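PDB 1E9S: conjugal transfer protein TRWB from Escherichia coli, which probably couples the DNA-processing complex to the type IV secretion channel during bacterial conjugation, acting as a hexameric P-loop NTPase that binds DNA. Local coordinates for residues Gln6-Gly11 against Ile23-Lys28; Gly27-Met32 against Pro414-Pro419; Gln128-Ser133 against Val266-Leu271; Leu154-Lys159 against Thr191-Leu196. All coordinates share one frame; numbering follows the deposited sequence.

Contact 1 (Gln6-Gly11 against Ile23-Lys28)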
loop_
_atom_site.group_PDB
_atom_site.type_symbol
_atom_site.label_atom_id
_atom_site.label_comp_id
_atom_site.label_asym_id
_atom_site.label_seq_id
_atom_site.Cartn_x
_atom_site.Cartn_y
_atom_site.Cartn_z
ATOM N N GLN A 6 41.352 -13.745 -4.223
ATOM C CA GLN A 6 41.363 -14.158 -5.629
ATOM C C GLN A 6 41.081 -15.652 -5.797
ATOM O O GLN A 6 41.431 -16.466 -4.938
ATOM C CB GLN A 6 42.703 -13.809 -6.295
ATOM C CG GLN A 6 43.933 -14.333 -5.563
ATOM C CD GLN A 6 44.484 -13.345 -4.551
ATOM O OE1 GLN A 6 44.948 -12.262 -4.914
ATOM N NE2 GLN A 6 44.442 -13.715 -3.277
ATOM N N GLY A 7 40.444 -15.997 -6.914
ATOM C CA GLY A 7 40.108 -17.384 -7.186
ATOM C C GLY A 7 38.840 -17.779 -6.455
ATOM O O GLY A 7 38.262 -18.853 -6.669
ATOM N N GLU A 8 38.404 -16.888 -5.579
ATOM C CA GLU A 8 37.217 -17.121 -4.797
ATOM C C GLU A 8 36.292 -15.925 -4.925
ATOM O O GLU A 8 35.187 -16.045 -5.452
ATOM C CB GLU A 8 37.632 -17.344 -3.359
ATOM C CG GLU A 8 38.874 -18.220 -3.265
ATOM C CD GLU A 8 39.306 -18.504 -1.847
ATOM O OE1 GLU A 8 39.470 -17.537 -1.076
ATOM O OE2 GLU A 8 39.490 -19.694 -1.506
ATOM N N PHE A 9 36.758 -14.773 -4.457
ATOM C CA PHE A 9 35.998 -13.533 -4.527
ATOM C C PHE A 9 36.079 -12.936 -5.939
ATOM O O PHE A 9 37.156 -12.867 -6.533
ATOM C CB PHE A 9 36.551 -12.551 -3.491
ATOM C CG PHE A 9 35.791 -11.262 -3.401
ATOM C CD1 PHE A 9 34.402 -11.257 -3.288
ATOM C CD2 PHE A 9 36.469 -10.046 -3.424
ATOM C CE1 PHE A 9 33.697 -10.060 -3.198
ATOM C CE2 PHE A 9 35.776 -8.835 -3.335
ATOM C CZ PHE A 9 34.387 -8.842 -3.223
ATOM N N GLY A 10 34.935 -12.510 -6.471
ATOM C CA GLY A 10 34.893 -11.943 -7.808
ATOM C C GLY A 10 35.354 -10.503 -7.906
ATOM O O GLY A 10 35.676 -10.023 -8.993
ATOM N N GLY A 11 35.389 -9.808 -6.775
ATOM C CA GLY A 11 35.820 -8.423 -6.769
ATOM C C GLY A 11 37.326 -8.279 -6.651
ATOM O O GLY A 11 38.075 -9.213 -6.945
ATOM N N ILE A 23 33.804 -16.206 1.306
ATOM C CA ILE A 23 33.623 -16.956 0.082
ATOM C C ILE A 23 34.925 -17.713 -0.122
ATOM O O ILE A 23 36.020 -17.166 0.028
ATOM C CB ILE A 23 33.304 -16.070 -1.144
ATOM C CG1 ILE A 23 33.042 -16.981 -2.351
ATOM C CG2 ILE A 23 34.423 -15.096 -1.399
ATOM C CD1 ILE A 23 32.212 -16.362 -3.440
ATOM N N VAL A 24 34.795 -18.996 -0.417
ATOM C CA VAL A 24 35.941 -19.848 -0.634
ATOM C C VAL A 24 35.814 -20.530 -1.990
ATOM O O VAL A 24 34.830 -20.352 -2.700
ATOM C CB VAL A 24 36.063 -20.912 0.486
ATOM C CG1 VAL A 24 36.227 -20.241 1.815
ATOM C CG2 VAL A 24 34.880 -21.857 0.472
ATOM N N SER A 25 36.827 -21.298 -2.364
ATOM C CA SER A 25 36.812 -22.007 -3.637
ATOM C C SER A 25 35.953 -23.249 -3.477
ATOM O O SER A 25 35.808 -23.762 -2.372
ATOM C CB SER A 25 38.234 -22.419 -4.024
ATOM O OG SER A 25 38.797 -23.257 -3.021
ATOM N N GLY A 26 35.377 -23.721 -4.575
ATOM C CA GLY A 26 34.565 -24.918 -4.497
ATOM C C GLY A 26 35.345 -26.039 -3.829
ATOM O O GLY A 26 34.818 -26.768 -2.992
ATOM N N GLY A 27 36.617 -26.164 -4.199
ATOM C CA GLY A 27 37.459 -27.197 -3.632
ATOM C C GLY A 27 37.672 -27.072 -2.139
ATOM O O GLY A 27 37.591 -28.068 -1.417
ATOM N N LYS A 28 37.950 -25.864 -1.663
ATOM C CA LYS A 28 38.170 -25.677 -0.240
ATOM C C LYS A 28 36.905 -25.922 0.570
ATOM O O LYS A 28 36.972 -26.377 1.713
ATOM C CB LYS A 28 38.698 -24.278 0.054
ATOM C CG LYS A 28 38.931 -24.047 1.547
ATOM C CD LYS A 28 39.610 -22.721 1.788
ATOM C CE LYS A 28 39.866 -22.484 3.266
ATOM N NZ LYS A 28 40.431 -21.114 3.492
#

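Contact 2 (Gly27-Met32 against Pro414-Pro419)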
loop_
_atom_site.group_PDB
_atom_site.type_symbol
_atom_site.label_atom_id
_atom_site.label_comp_id
_atom_site.label_asym_id
_atom_site.label_seq_id
_atom_site.Cartn_x
_atom_site.Cartn_y
_atom_site.Cartn_z
ATOM N N GLY A 27 36.617 -26.164 -4.199
ATOM C CA GLY A 27 37.459 -27.197 -3.632
ATOM C C GLY A 27 37.672 -27.072 -2.139
ATOM O O GLY A 27 37.591 -28.068 -1.417
ATOM N N LYS A 28 37.950 -25.864 -1.663
ATOM C CA LYS A 28 38.170 -25.677 -0.240
ATOM C C LYS A 28 36.905 -25.922 0.570
ATOM O O LYS A 28 36.972 -26.377 1.713
ATOM C CB LYS A 28 38.698 -24.278 0.054
ATOM C CG LYS A 28 38.931 -24.047 1.547
ATOM C CD LYS A 28 39.610 -22.721 1.788
ATOM C CE LYS A 28 39.866 -22.484 3.266
ATOM N NZ LYS A 28 40.431 -21.114 3.492
ATOM N N LEU A 29 35.751 -25.611 -0.014
ATOM C CA LEU A 29 34.478 -25.825 0.674
ATOM C C LEU A 29 34.220 -27.325 0.791
ATOM O O LEU A 29 33.787 -27.809 1.839
ATOM C CB LEU A 29 33.321 -25.167 -0.089
ATOM C CG LEU A 29 31.917 -25.358 0.508
ATOM C CD1 LEU A 29 31.844 -24.659 1.850
ATOM C CD2 LEU A 29 30.863 -24.804 -0.429
ATOM N N LYS A 30 34.487 -28.055 -0.288
ATOM C CA LYS A 30 34.290 -29.496 -0.292
ATOM C C LYS A 30 35.157 -30.154 0.773
ATOM O O LYS A 30 34.803 -31.199 1.317
ATOM C CB LYS A 30 34.591 -30.061 -1.680
ATOM C CG LYS A 30 33.557 -29.592 -2.708
ATOM C CD LYS A 30 33.886 -29.998 -4.130
ATOM C CE LYS A 30 32.943 -29.331 -5.124
ATOM N NZ LYS A 30 33.303 -29.629 -6.539
ATOM N N ARG A 31 36.285 -29.530 1.087
ATOM C CA ARG A 31 37.159 -30.069 2.099
ATOM C C ARG A 31 36.693 -29.725 3.496
ATOM O O ARG A 31 36.840 -30.515 4.425
ATOM C CB ARG A 31 38.586 -29.611 1.825
ATOM C CG ARG A 31 39.127 -30.543 0.720
ATOM C CD ARG A 31 40.591 -30.418 0.409
ATOM N NE ARG A 31 40.847 -29.260 -0.430
ATOM C CZ ARG A 31 41.203 -28.069 0.032
ATOM N NH1 ARG A 31 41.363 -27.863 1.333
ATOM N NH2 ARG A 31 41.378 -27.073 -0.808
ATOM N N MET A 32 36.091 -28.555 3.628
ATOM C CA MET A 32 35.581 -28.100 4.907
ATOM C C MET A 32 34.311 -28.819 5.327
ATOM O O MET A 32 34.112 -29.088 6.509
ATOM C CB MET A 32 35.316 -26.607 4.839
ATOM C CG MET A 32 36.559 -25.827 4.548
ATOM S SD MET A 32 36.255 -24.094 4.614
ATOM C CE MET A 32 35.291 -23.990 6.154
ATOM N N PRO A 414 31.503 -20.803 4.750
ATOM C CA PRO A 414 31.658 -19.842 3.661
ATOM C C PRO A 414 30.836 -20.346 2.482
ATOM O O PRO A 414 30.422 -21.503 2.461
ATOM C CB PRO A 414 33.158 -19.885 3.389
ATOM C CG PRO A 414 33.474 -21.342 3.620
ATOM C CD PRO A 414 32.702 -21.654 4.885
ATOM N N ILE A 415 30.582 -19.481 1.514
ATOM C CA ILE A 415 29.843 -19.898 0.338
ATOM C C ILE A 415 30.910 -20.192 -0.705
ATOM O O ILE A 415 32.082 -19.901 -0.491
ATOM C CB ILE A 415 28.924 -18.783 -0.169
ATOM C CG1 ILE A 415 29.754 -17.550 -0.502
ATOM C CG2 ILE A 415 27.905 -18.437 0.895
ATOM C CD1 ILE A 415 28.983 -16.470 -1.194
ATOM N N ALA A 416 30.513 -20.771 -1.827
ATOM C CA ALA A 416 31.472 -21.085 -2.866
ATOM C C ALA A 416 30.774 -21.229 -4.189
ATOM O O ALA A 416 29.641 -21.687 -4.251
ATOM C CB ALA A 416 32.210 -22.371 -2.524
ATOM N N LYS A 417 31.456 -20.820 -5.249
ATOM C CA LYS A 417 30.922 -20.931 -6.588
ATOM C C LYS A 417 31.396 -22.299 -7.048
ATOM O O LYS A 417 32.593 -22.552 -7.121
ATOM C CB LYS A 417 31.500 -19.826 -7.461
ATOM C CG LYS A 417 30.908 -19.715 -8.835
ATOM C CD LYS A 417 31.600 -18.592 -9.554
ATOM C CE LYS A 417 31.323 -18.620 -11.021
ATOM N NZ LYS A 417 32.227 -17.663 -11.706
ATOM N N VAL A 418 30.453 -23.190 -7.323
ATOM C CA VAL A 418 30.778 -24.538 -7.754
ATOM C C VAL A 418 30.086 -24.930 -9.052
ATOM O O VAL A 418 28.972 -24.494 -9.334
ATOM C CB VAL A 418 30.400 -25.567 -6.675
ATOM C CG1 VAL A 418 31.188 -25.295 -5.421
ATOM C CG2 VAL A 418 28.917 -25.535 -6.412
ATOM N N PRO A 419 30.749 -25.760 -9.868
ATOM C CA PRO A 419 30.192 -26.213 -11.143
ATOM C C PRO A 419 29.446 -27.524 -10.931
ATOM O O PRO A 419 29.837 -28.349 -10.098
ATOM C CB PRO A 419 31.432 -26.406 -11.987
ATOM C CG PRO A 419 32.349 -27.069 -10.975
ATOM C CD PRO A 419 32.145 -26.223 -9.720
#

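Contact 3 (Gln128-Ser133 against Val266-Leu271)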
loop_
_atom_site.group_PDB
_atom_site.type_symbol
_atom_site.label_atom_id
_atom_site.label_comp_id
_atom_site.label_asym_id
_atom_site.label_seq_id
_atom_site.Cartn_x
_atom_site.Cartn_y
_atom_site.Cartn_z
ATOM N N GLN A 128 -10.157 -32.212 10.732
ATOM C CA GLN A 128 -9.815 -30.839 10.390
ATOM C C GLN A 128 -8.392 -30.818 9.853
ATOM O O GLN A 128 -8.078 -30.128 8.882
ATOM C CB GLN A 128 -9.909 -29.919 11.611
ATOM C CG GLN A 128 -9.227 -28.539 11.395
ATOM C CD GLN A 128 -9.802 -27.702 10.211
ATOM O OE1 GLN A 128 -10.435 -28.235 9.285
ATOM N NE2 GLN A 128 -9.552 -26.383 10.243
ATOM N N ARG A 129 -7.536 -31.594 10.498
ATOM C CA ARG A 129 -6.137 -31.704 10.124
ATOM C C ARG A 129 -5.943 -31.977 8.634
ATOM O O ARG A 129 -5.132 -31.335 7.979
ATOM C CB ARG A 129 -5.504 -32.815 10.941
ATOM C CG ARG A 129 -4.034 -32.952 10.789
ATOM C CD ARG A 129 -3.552 -34.073 11.685
ATOM N NE ARG A 129 -2.125 -34.321 11.548
ATOM C CZ ARG A 129 -1.515 -35.383 12.044
ATOM N NH1 ARG A 129 -2.215 -36.295 12.706
ATOM N NH2 ARG A 129 -0.212 -35.537 11.887
ATOM N N TYR A 130 -6.694 -32.928 8.095
ATOM C CA TYR A 130 -6.577 -33.263 6.691
ATOM C C TYR A 130 -7.539 -32.524 5.780
ATOM O O TYR A 130 -7.423 -32.618 4.569
ATOM C CB TYR A 130 -6.673 -34.778 6.512
ATOM C CG TYR A 130 -5.467 -35.461 7.128
ATOM C CD1 TYR A 130 -4.213 -35.361 6.523
ATOM C CD2 TYR A 130 -5.550 -36.105 8.365
ATOM C CE1 TYR A 130 -3.071 -35.876 7.136
ATOM C CE2 TYR A 130 -4.416 -36.626 8.985
ATOM C CZ TYR A 130 -3.179 -36.508 8.368
ATOM O OH TYR A 130 -2.044 -37.025 8.970
ATOM N N ALA A 131 -8.485 -31.788 6.353
ATOM C CA ALA A 131 -9.395 -30.982 5.548
ATOM C C ALA A 131 -8.518 -29.798 5.119
ATOM O O ALA A 131 -8.714 -29.195 4.069
ATOM C CB ALA A 131 -10.569 -30.495 6.387
ATOM N N LEU A 132 -7.530 -29.498 5.960
ATOM C CA LEU A 132 -6.571 -28.421 5.731
ATOM C C LEU A 132 -5.646 -28.788 4.564
ATOM O O LEU A 132 -5.103 -27.915 3.876
ATOM C CB LEU A 132 -5.747 -28.216 6.991
ATOM C CG LEU A 132 -5.743 -26.900 7.765
ATOM C CD1 LEU A 132 -6.898 -26.043 7.390
ATOM C CD2 LEU A 132 -5.747 -27.218 9.257
ATOM N N SER A 133 -5.465 -30.091 4.357
ATOM C CA SER A 133 -4.634 -30.601 3.264
ATOM C C SER A 133 -5.437 -30.612 1.969
ATOM O O SER A 133 -4.927 -30.261 0.913
ATOM C CB SER A 133 -4.168 -32.027 3.558
ATOM O OG SER A 133 -3.292 -32.085 4.663
ATOM N N VAL A 266 1.877 -35.219 3.813
ATOM C CA VAL A 266 3.203 -35.614 4.265
ATOM C C VAL A 266 3.666 -34.662 5.360
ATOM O O VAL A 266 4.204 -35.095 6.375
ATOM C CB VAL A 266 4.214 -35.569 3.101
ATOM C CG1 VAL A 266 5.621 -35.870 3.594
ATOM C CG2 VAL A 266 3.791 -36.532 2.024
ATOM N N CYS A 267 3.435 -33.364 5.155
ATOM C CA CYS A 267 3.846 -32.333 6.110
ATOM C C CYS A 267 3.234 -32.418 7.507
ATOM O O CYS A 267 3.917 -32.145 8.485
ATOM C CB CYS A 267 3.600 -30.952 5.517
ATOM S SG CYS A 267 4.683 -30.590 4.142
ATOM N N THR A 268 1.955 -32.767 7.623
ATOM C CA THR A 268 1.370 -32.895 8.959
ATOM C C THR A 268 1.700 -34.258 9.514
ATOM O O THR A 268 2.088 -34.387 10.669
ATOM C CB THR A 268 -0.176 -32.833 9.021
ATOM O OG1 THR A 268 -0.743 -32.666 7.722
ATOM C CG2 THR A 268 -0.592 -31.743 9.932
ATOM N N SER A 269 1.518 -35.273 8.680
ATOM C CA SER A 269 1.755 -36.638 9.083
ATOM C C SER A 269 3.092 -36.922 9.748
ATOM O O SER A 269 3.126 -37.632 10.748
ATOM C CB SER A 269 1.548 -37.555 7.890
ATOM O OG SER A 269 0.203 -37.446 7.462
ATOM N N ILE A 270 4.195 -36.374 9.238
ATOM C CA ILE A 270 5.473 -36.678 9.878
ATOM C C ILE A 270 5.548 -36.112 11.287
ATOM O O ILE A 270 6.446 -36.450 12.046
ATOM C CB ILE A 270 6.735 -36.177 9.082
ATOM C CG1 ILE A 270 7.048 -34.714 9.411
ATOM C CG2 ILE A 270 6.580 -36.456 7.615
ATOM C CD1 ILE A 270 6.100 -33.737 8.841
ATOM N N LEU A 271 4.607 -35.250 11.642
ATOM C CA LEU A 271 4.590 -34.664 12.976
ATOM C C LEU A 271 3.988 -35.629 14.001
ATOM O O LEU A 271 4.042 -35.378 15.202
ATOM C CB LEU A 271 3.796 -33.354 12.958
ATOM C CG LEU A 271 4.571 -32.033 12.946
ATOM C CD1 LEU A 271 5.769 -32.102 12.028
ATOM C CD2 LEU A 271 3.633 -30.931 12.515
#

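Contact 4 (Leu154-Lys159 against Thr191-Leu196)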
loop_
_atom_site.group_PDB
_atom_site.type_symbol
_atom_site.label_atom_id
_atom_site.label_comp_id
_atom_site.label_asym_id
_atom_site.label_seq_id
_atom_site.Cartn_x
_atom_site.Cartn_y
_atom_site.Cartn_z
ATOM N N LEU A 154 -16.768 -29.905 4.311
ATOM C CA LEU A 154 -16.021 -31.105 3.977
ATOM C C LEU A 154 -15.877 -32.063 5.139
ATOM O O LEU A 154 -16.224 -33.234 5.025
ATOM C CB LEU A 154 -14.627 -30.745 3.469
ATOM C CG LEU A 154 -13.660 -31.906 3.198
ATOM C CD1 LEU A 154 -14.155 -32.716 2.000
ATOM C CD2 LEU A 154 -12.250 -31.377 2.950
ATOM N N ARG A 155 -15.367 -31.574 6.260
ATOM C CA ARG A 155 -15.152 -32.444 7.400
ATOM C C ARG A 155 -16.424 -32.973 8.046
ATOM O O ARG A 155 -16.447 -34.103 8.520
ATOM C CB ARG A 155 -14.272 -31.754 8.439
ATOM C CG ARG A 155 -14.969 -30.759 9.314
ATOM C CD ARG A 155 -14.020 -30.293 10.409
ATOM N NE ARG A 155 -13.255 -29.121 10.014
ATOM C CZ ARG A 155 -13.684 -27.876 10.182
ATOM N NH1 ARG A 155 -14.861 -27.665 10.749
ATOM N NH2 ARG A 155 -12.952 -26.852 9.764
ATOM N N GLU A 156 -17.486 -32.175 8.052
ATOM C CA GLU A 156 -18.739 -32.622 8.641
ATOM C C GLU A 156 -19.474 -33.608 7.739
ATOM O O GLU A 156 -20.072 -34.561 8.228
ATOM C CB GLU A 156 -19.632 -31.428 8.971
ATOM C CG GLU A 156 -19.177 -30.635 10.199
ATOM C CD GLU A 156 -18.916 -31.503 11.433
ATOM O OE1 GLU A 156 -19.797 -32.293 11.821
ATOM O OE2 GLU A 156 -17.826 -31.388 12.033
ATOM N N THR A 157 -19.424 -33.385 6.428
ATOM C CA THR A 157 -20.072 -34.283 5.478
ATOM C C THR A 157 -19.290 -35.588 5.413
ATOM O O THR A 157 -19.875 -36.655 5.302
ATOM C CB THR A 157 -20.145 -33.661 4.068
ATOM O OG1 THR A 157 -20.887 -32.436 4.129
ATOM C CG2 THR A 157 -20.846 -34.594 3.111
ATOM N N ALA A 158 -17.966 -35.500 5.496
ATOM C CA ALA A 158 -17.118 -36.683 5.451
ATOM C C ALA A 158 -17.265 -37.490 6.727
ATOM O O ALA A 158 -17.349 -38.709 6.686
ATOM C CB ALA A 158 -15.673 -36.285 5.259
ATOM N N LYS A 159 -17.289 -36.812 7.864
ATOM C CA LYS A 159 -17.445 -37.494 9.139
ATOM C C LYS A 159 -18.713 -38.333 9.151
ATOM O O LYS A 159 -18.711 -39.460 9.636
ATOM C CB LYS A 159 -17.509 -36.491 10.289
ATOM C CG LYS A 159 -16.158 -36.086 10.813
ATOM C CD LYS A 159 -16.238 -35.544 12.224
ATOM C CE LYS A 159 -17.034 -34.270 12.294
ATOM N NZ LYS A 159 -16.906 -33.659 13.640
ATOM N N THR A 191 -25.053 -33.210 12.372
ATOM C CA THR A 191 -23.626 -32.881 12.354
ATOM C C THR A 191 -23.423 -31.497 12.970
ATOM O O THR A 191 -24.382 -30.758 13.182
ATOM C CB THR A 191 -23.076 -32.836 10.925
ATOM O OG1 THR A 191 -23.507 -31.624 10.310
ATOM C CG2 THR A 191 -23.580 -34.009 10.111
ATOM N N LEU A 192 -22.171 -31.150 13.247
ATOM C CA LEU A 192 -21.855 -29.858 13.841
ATOM C C LEU A 192 -22.178 -28.705 12.895
ATOM O O LEU A 192 -22.246 -27.556 13.321
ATOM C CB LEU A 192 -20.371 -29.797 14.225
ATOM C CG LEU A 192 -19.798 -30.845 15.187
ATOM C CD1 LEU A 192 -18.301 -30.679 15.317
ATOM C CD2 LEU A 192 -20.445 -30.697 16.533
ATOM N N ALA A 193 -22.392 -29.017 11.619
ATOM C CA ALA A 193 -22.683 -28.006 10.603
ATOM C C ALA A 193 -24.166 -27.827 10.337
ATOM O O ALA A 193 -24.556 -27.036 9.478
ATOM C CB ALA A 193 -21.979 -28.366 9.302
ATOM N N GLU A 194 -24.984 -28.568 11.073
ATOM C CA GLU A 194 -26.429 -28.519 10.912
ATOM C C GLU A 194 -27.016 -27.116 10.963
ATOM O O GLU A 194 -27.759 -26.720 10.066
ATOM C CB GLU A 194 -27.070 -29.414 11.971
ATOM C CG GLU A 194 -28.463 -29.059 12.408
ATOM C CD GLU A 194 -29.037 -30.060 13.418
ATOM O OE1 GLU A 194 -28.287 -30.556 14.294
ATOM O OE2 GLU A 194 -30.252 -30.340 13.331
ATOM N N SER A 195 -26.675 -26.357 11.997
ATOM C CA SER A 195 -27.201 -25.008 12.133
ATOM C C SER A 195 -26.292 -23.891 11.627
ATOM O O SER A 195 -26.762 -22.801 11.329
ATOM C CB SER A 195 -27.574 -24.748 13.595
ATOM O OG SER A 195 -28.772 -25.436 13.948
ATOM N N LEU A 196 -24.995 -24.151 11.522
ATOM C CA LEU A 196 -24.069 -23.123 11.065
ATOM C C LEU A 196 -24.375 -22.670 9.642
ATOM O O LEU A 196 -24.209 -21.499 9.300
ATOM C CB LEU A 196 -22.631 -23.636 11.166
ATOM C CG LEU A 196 -22.175 -23.816 12.615
ATOM C CD1 LEU A 196 -20.786 -24.380 12.638
ATOM C CD2 LEU A 196 -22.223 -22.489 13.338
#

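Contact 1 (Gln6-Gly11 against Ile23-Lys28)
Ile23 meets Glu8 and Phe9 with different branches of its side chain. The CG2 methyl lies 3.8 Å from Phe9 CA and 3.9 Å from Phe9 CB, coming to the phenyl ring at an oblique slant. With CG1 of Ile23 trans to its own N (chi1 -176°), the longer arm takes a different direction and lays Ile23 CD1 3.6 Å from the carbonyl oxygen Glu8 O. The loop passes over one face of the Phe9 ring, with Gly11 N 3.4 Å above its centre. At Val24 the side chain points from the loop, and the closest approach is Val24 CA, 3.7 Å from Glu8 OE2. The same carboxylate oxygen reaches Ser25, whose N donates a weak, strongly bent hydrogen bond to Glu8 OE2 (3.2 Å, 125° at the hydrogen). An extended Glu8 chain beyond CG carries the carboxylate that far. The hydroxyl of Ser25 is engaged on the helix side, where it acts as N-cap of helix 26-33 and accepts from Lys28 N at Ser25 OG (3.1 Å, 155°). Lys28 stretches its chain fully, yet Lys28 NZ stops 5.3 Å from Glu8 OE2, too far for a salt bridge, although the opposite charges may still attract. Around the contact, strand 23-25 forms one edge of the large mixed sheet within this chain, parallel to strand 415-419 and bonded to it between Val24 and Ile415, while the Phe9 ring meets His363 of strand 362-368 and packs on Arg19 of the second subunit.

Contact 2 (Gly27-Met32 against Pro414-Pro419)
Helix 26-33 passes over strand 415-419 with Leu29 facing Ala416, their CA atoms 6.6 Å apart, and no hydrogen bond joins the two segments. Leu29 spreads its two methyls along the strand: CD2 rests 3.5 Å from Ala416 CB, and CD1 comes within 3.5 Å of the carbonyl oxygen Pro414 O and 4.1 Å of Pro414 CG. The trans placement of Leu29 CG relative to N (chi1 178°) sends the fork straight from the helix into this position. The strand answers with alternate residues, Pro414, Ala416 and Val418 turning to the helix while Ile415 and Lys417 turn to its other face. At the edge of the mixed sheet at the core of this P-loop NTPase, strand 23-25 runs directly into helix 26-33, which packs on one face of the sheet through Leu29. The end of Met32 meets the CG-CD side of the Pro414 ring: a bend at the thioether (chi3 46°) brings Met32 CE to 3.7 Å from Pro414 CD, with Met32 SD 4.0 Å from Pro414 CG. Farther along the strand, the aliphatic part of Lys30 approaches Val418 loosely, and Val45 of strand 45-46 touches Leu29, Lys30 and Val418.

Contact 3 (Gln128-Ser133 against Val266-Leu271)
Arg129 and Tyr130 on helix 126-134, in the all-alpha domain, grip Thr268 and Ser269 late in helix 252-269, which belongs to the nucleotide-binding core; the contact is a buried, largely polar helix-helix junction. Arg129 leaves its helix with CG trans to N (chi1 -173°), and the straight chain from CG to NE spans the gap and sets the guanidinium beside Thr268. There NH2 donates, in the guanidinium plane, to Thr268 O (2.8 Å), a weak bond with 145° at the hydrogen. The carbonyl is also the acceptor for Leu271 N, and Arg129 NH2 has a second partner in Ser272 OG, while NH1 makes a salt bridge to Asp126. The Thr268 methyl fits along the arginine chain, CG2 lying 3.4 Å from Arg129 NE and 3.7 Å from Arg129 CG. Tyr130 takes a parallel path: its OH donates to Ser269 OG (2.7 Å), which lies off the ring edge. That same OH sits 3.5 Å above the centre of the Arg129 guanidinium, so the phenol oxygen lies over a group whose positive charge may polarise it. Ser269 OG is in turn bonded to Val265 O. Ser133 and Thr268 bring their hydroxyls only to 4.0 Å (OG to OG1), and each bonds to Asp264 instead, Ser133 to its carboxylate and Thr268 to its carbonyl. Arg232 of helix 231-236 packs on Arg129, Tyr130 and Ser269; Arg151 of helix 141-163 lies against Gln128, Ala131 and Leu132; and Asp250 of the third subunit touches Arg129 and Leu271.

Contact 4 (Leu154-Lys159 against Thr191-Leu196)
Glu156, on the regular helix 141-163, faces a type I beta turn running from Thr191 to Glu194, and the closest backbone approach is Glu156 CA to Thr191 CA at 6.1 Å. The turn opens with an ST turn, in which Thr191 OG1 accepts from Ala193 N (3.1 Å) while also bonding to Leu188 O. This loop, between helices 181-187 and 201-217, is pinned to the flank of the long helix within the all-alpha domain. Glu156 does most of the pinning. A bend at its second torsion (chi2 -51°) swings the carboxylate round to the turn, where Leu192 N donates to Glu156 OE1 (3.0 Å, 148° at the hydrogen). The N-H does not come in the plane of the carboxylate but from above it, 59° out. Ala193 packs on the methylene part of the glutamate, its CB 3.7 Å from Glu156 CG, while the carboxylate end bonds. Thr191 and Glu156 run alongside each other, pointing opposite ways, and Thr191 CG2 lies 4.0 Å from the backbone oxygen Glu156 O. The other carboxylate oxygen is held from its own helix: Lys159 NZ makes a salt bridge to Glu156 OE2 (2.9 Å), weak as a hydrogen bond, and the two oxygens therefore serve different partners. The third subunit closes on the loop from outside, with Phe173 of that subunit packing on Leu192 and Ile178 O of it bonded to Ser195 OG. Leu192 CD1 lies across the ion pair, 3.4 Å from Glu156 OE2 and 3.7 Å from Lys159 NZ.

In the fold
From the N terminus, contact 1 closes a short loop by bringing residues 6-11 back to strand 23-25. Contact 2 starts on the same helix, 26-33, sharing Gly27 and Lys28, and closes a loop of nearly the whole chain by returning to strand 415-419, the sheet neighbour of 23-25. Within that great loop, contact 3 joins helix 126-134 to helix 252-269, tying the all-alpha domain to the nucleotide-binding core. Contact 4 falls within contact 3's span and fixes the 191-196 loop on helix 141-163. Contacts 3 and 4 meet through Gln128 and Arg155, their centres about 19 Å apart, whereas contacts 1 and 2 lie across the chain's centre from both.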